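Side-chain contact in HNH endonuclease (Geobacillus virus E2, PDB 5H0M), which probably nicks DNA as an HNH endonuclease of a thermophilic bacteriophage and carries a bound zinc ion: residues Arg63-Val68 with Val89-Ile94. Numbering follows the deposited sequence.
Sequences RTRLAV and VIVDHI
The carbonyl O of V89 accepts a hydrogen bond from a water at 2.7 Å. The same water takes an N-H from R65, at 3.1 Å from NH2. A second water lies two residues further on, at V91. It accepts from R65 NE at 3.0 Å and from the backbone N of V91 at 3.2 Å. This water lies at the edge of the guanidinium, in its plane. The polar end of R65 reaches segment 89-94 through two waters, while its CG touches V91 directly. With CG anti to the backbone N (chi1 177°), the extended chain carries the guanidinium past V91 toward V89.

The apolar part of the contact centres on V91, whose two methyls have separate partners. CG2 rests against the aliphatic stem of R65, 3.8 Å from its CG. CG1 meets CG1 of V68 at 3.9 Å, with the two valines crossing at a slant. Both are buried. V91 also touches W61 and L69 of helix 59-71, and V68 touches S112 on the partner strand. This helix thus packs on the two-stranded antiparallel sheet of 90-93 and 110-113. A classic beta bulge sets V89 and I90 together opposite L113 of the partner strand. The two strands and helix 115-129 make up the beta-beta-alpha fold of the HNH (His-Me finger) family. The V91 side chain lies about 12 Å from the zinc ion, which C76, C79, C114 and C117 hold.

The contact joins a small dry patch of methyls and methylenes to a hydrated polar margin. The waters give the V91 N-H and the V89 carbonyl partners on the helix side, while R65 serves both parts.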
ATOM      1  N   ARG A  63      11.781  -4.260   4.700  1.00 14.89           N
ATOM      2  CA  ARG A  63      11.752  -5.694   4.878  1.00 15.99           C
ATOM      3  C   ARG A  63      10.379  -6.283   4.536  1.00 15.35           C
ATOM      4  O   ARG A  63      10.274  -7.311   3.891  1.00 16.50           O
ATOM      5  CB  ARG A  63      12.109  -5.987   6.328  1.00 18.98           C
ATOM      6  CG  ARG A  63      12.179  -7.426   6.766  1.00 25.45           C
ATOM      7  CD  ARG A  63      11.966  -7.453   8.272  1.00 33.79           C
ATOM      8  NE  ARG A  63      12.682  -6.368   8.967  1.00 38.20           N
ATOM      9  CZ  ARG A  63      12.264  -5.768  10.087  1.00 41.07           C
ATOM     10  NH1 ARG A  63      11.121  -6.128  10.650  1.00 43.97           N
ATOM     11  NH2 ARG A  63      12.989  -4.795  10.646  1.00 41.36           N
ATOM     12  N   THR A  64       9.312  -5.628   4.976  1.00 14.45           N
ATOM     13  CA  THR A  64       7.975  -6.153   4.791  1.00 14.35           C
ATOM     14  C   THR A  64       7.573  -6.104   3.318  1.00 14.26           C
ATOM     15  O   THR A  64       6.970  -7.032   2.807  1.00 14.44           O
ATOM     16  CB  THR A  64       6.980  -5.397   5.663  1.00 15.50           C
ATOM     17  OG1 THR A  64       7.321  -5.587   7.050  1.00 17.43           O
ATOM     18  CG2 THR A  64       5.548  -5.893   5.421  1.00 16.12           C
ATOM     19  N   ARG A  65       7.924  -5.025   2.641  1.00 14.48           N
ATOM     20  CA  ARG A  65       7.722  -4.917   1.203  1.00 14.94           C
ATOM     21  C   ARG A  65       8.305  -6.133   0.482  1.00 14.25           C
ATOM     22  O   ARG A  65       7.665  -6.733  -0.384  1.00 13.70           O
ATOM     23  CB  ARG A  65       8.347  -3.622   0.675  1.00 17.27           C
ATOM     24  CG  ARG A  65       8.268  -3.437  -0.825  1.00 18.11           C
ATOM     25  CD  ARG A  65       9.018  -2.192  -1.282  1.00 18.23           C
ATOM     26  NE  ARG A  65       9.149  -2.209  -2.732  1.00 18.44           N
ATOM     27  CZ  ARG A  65      10.060  -2.891  -3.408  1.00 19.31           C
ATOM     28  NH1 ARG A  65      10.987  -3.590  -2.775  1.00 19.69           N
ATOM     29  NH2 ARG A  65      10.055  -2.866  -4.746  1.00 21.35           N
ATOM     30  N   LEU A  66       9.538  -6.484   0.832  1.00 14.61           N
ATOM     31  CA  LEU A  66      10.205  -7.611   0.218  1.00 14.83           C
ATOM     32  C   LEU A  66       9.500  -8.917   0.554  1.00 14.27           C
ATOM     33  O   LEU A  66       9.380  -9.790  -0.294  1.00 15.73           O
ATOM     34  CB  LEU A  66      11.669  -7.683   0.656  1.00 14.66           C
ATOM     35  CG  LEU A  66      12.599  -6.598   0.109  1.00 17.00           C
ATOM     36  CD1 LEU A  66      13.952  -6.669   0.819  1.00 17.21           C
ATOM     37  CD2 LEU A  66      12.766  -6.695  -1.400  1.00 18.23           C
ATOM     38  N   ALA A  67       9.029  -9.049   1.786  1.00 13.49           N
ATOM     39  CA  ALA A  67       8.323 -10.247   2.212  1.00 14.18           C
ATOM     40  C   ALA A  67       7.033 -10.433   1.404  1.00 14.48           C
ATOM     41  O   ALA A  67       6.678 -11.541   1.024  1.00 14.61           O
ATOM     42  CB  ALA A  67       8.025 -10.203   3.700  1.00 15.46           C
ATOM     43  N   VAL A  68       6.322  -9.330   1.159  1.00 13.49           N
ATOM     44  CA  VAL A  68       5.078  -9.395   0.389  1.00 13.13           C
ATOM     45  C   VAL A  68       5.351  -9.757  -1.071  1.00 12.91           C
ATOM     46  O   VAL A  68       4.688 -10.620  -1.647  1.00 13.13           O
ATOM     47  CB  VAL A  68       4.300  -8.063   0.493  1.00 13.35           C
ATOM     48  CG1 VAL A  68       3.093  -8.049  -0.439  1.00 13.75           C
ATOM     49  CG2 VAL A  68       3.834  -7.818   1.916  1.00 14.56           C
ATOM     50  N   VAL A  89       5.108  -4.125  -9.652  1.00 15.38           N
ATOM     51  CA  VAL A  89       6.080  -3.034  -9.553  1.00 15.63           C
ATOM     52  C   VAL A  89       5.991  -2.244  -8.252  1.00 15.54           C
ATOM     53  O   VAL A  89       6.861  -1.414  -7.976  1.00 15.44           O
ATOM     54  CB  VAL A  89       5.964  -2.051 -10.730  1.00 17.53           C
ATOM     55  CG1 VAL A  89       6.282  -2.767 -12.040  1.00 20.35           C
ATOM     56  CG2 VAL A  89       4.610  -1.372 -10.788  1.00 18.48           C
ATOM     57  N   ILE A  90       4.965  -2.513  -7.446  1.00 14.69           N
ATOM     58  CA  ILE A  90       4.743  -1.743  -6.225  1.00 14.84           C
ATOM     59  C   ILE A  90       3.986  -2.617  -5.238  1.00 13.94           C
ATOM     60  O   ILE A  90       3.261  -3.512  -5.649  1.00 15.01           O
ATOM     61  CB  ILE A  90       3.995  -0.432  -6.553  1.00 16.87           C
ATOM     62  CG1 ILE A  90       4.077   0.558  -5.392  1.00 18.55           C
ATOM     63  CG2 ILE A  90       2.577  -0.705  -6.984  1.00 16.83           C
ATOM     64  CD1 ILE A  90       3.720   1.969  -5.800  1.00 20.59           C
ATOM     65  N   VAL A  91       4.194  -2.378  -3.948  1.00 12.69           N
ATOM     66  CA  VAL A  91       3.382  -2.997  -2.906  1.00 12.85           C
ATOM     67  C   VAL A  91       2.507  -1.901  -2.318  1.00 13.38           C
ATOM     68  O   VAL A  91       3.036  -0.874  -1.866  1.00 15.06           O
ATOM     69  CB  VAL A  91       4.242  -3.632  -1.806  1.00 13.33           C
ATOM     70  CG1 VAL A  91       3.393  -4.184  -0.680  1.00 14.81           C
ATOM     71  CG2 VAL A  91       5.083  -4.754  -2.386  1.00 14.18           C
ATOM     72  N   ASP A  92       1.194  -2.127  -2.327  1.00 12.81           N
ATOM     73  CA  ASP A  92       0.214  -1.123  -1.864  1.00 14.72           C
ATOM     74  C   ASP A  92      -0.567  -1.620  -0.650  1.00 13.80           C
ATOM     75  O   ASP A  92      -0.897  -2.807  -0.540  1.00 14.10           O
ATOM     76  CB  ASP A  92      -0.770  -0.769  -2.984  1.00 18.34           C
ATOM     77  CG  ASP A  92      -1.549   0.535  -2.724  1.00 21.23           C
ATOM     78  OD1 ASP A  92      -1.075   1.416  -1.957  1.00 23.69           O
ATOM     79  OD2 ASP A  92      -2.636   0.691  -3.311  1.00 24.35           O
ATOM     80  N   HIS A  93      -0.871  -0.677   0.236  1.00 12.86           N
ATOM     81  CA  HIS A  93      -1.780  -0.898   1.358  1.00 12.65           C
ATOM     82  C   HIS A  93      -3.208  -0.984   0.875  1.00 13.27           C
ATOM     83  O   HIS A  93      -3.666  -0.102   0.138  1.00 15.18           O
ATOM     84  CB  HIS A  93      -1.647   0.238   2.365  1.00 12.69           C
ATOM     85  CG  HIS A  93      -0.339   0.238   3.091  1.00 13.43           C
ATOM     86  ND1 HIS A  93       0.806   0.765   2.548  1.00 14.39           N
ATOM     87  CD2 HIS A  93       0.008  -0.256   4.301  1.00 13.92           C
ATOM     88  CE1 HIS A  93       1.806   0.608   3.399  1.00 14.65           C
ATOM     89  NE2 HIS A  93       1.351  -0.022   4.464  1.00 14.18           N
ATOM     90  N   ILE A  94      -3.924  -2.012   1.306  1.00 12.45           N
ATOM     91  CA  ILE A  94      -5.333  -2.166   0.891  1.00 12.88           C
ATOM     92  C   ILE A  94      -6.168  -1.066   1.538  1.00 12.94           C
ATOM     93  O   ILE A  94      -6.768  -0.237   0.845  1.00 14.64           O
ATOM     94  CB  ILE A  94      -5.882  -3.553   1.218  1.00 12.68           C
ATOM     95  CG1 ILE A  94      -5.102  -4.644   0.493  1.00 13.37           C
ATOM     96  CG2 ILE A  94      -7.376  -3.588   0.904  1.00 14.57           C
ATOM     97  CD1 ILE A  94      -5.531  -6.050   0.841  1.00 14.75           C
TER
HETATM   98  O   HOH W   1       6.681  -0.527  -3.290  1.00 16.87           O
HETATM   99  O   HOH W   2       8.332  -0.613  -5.876  1.00 18.65           O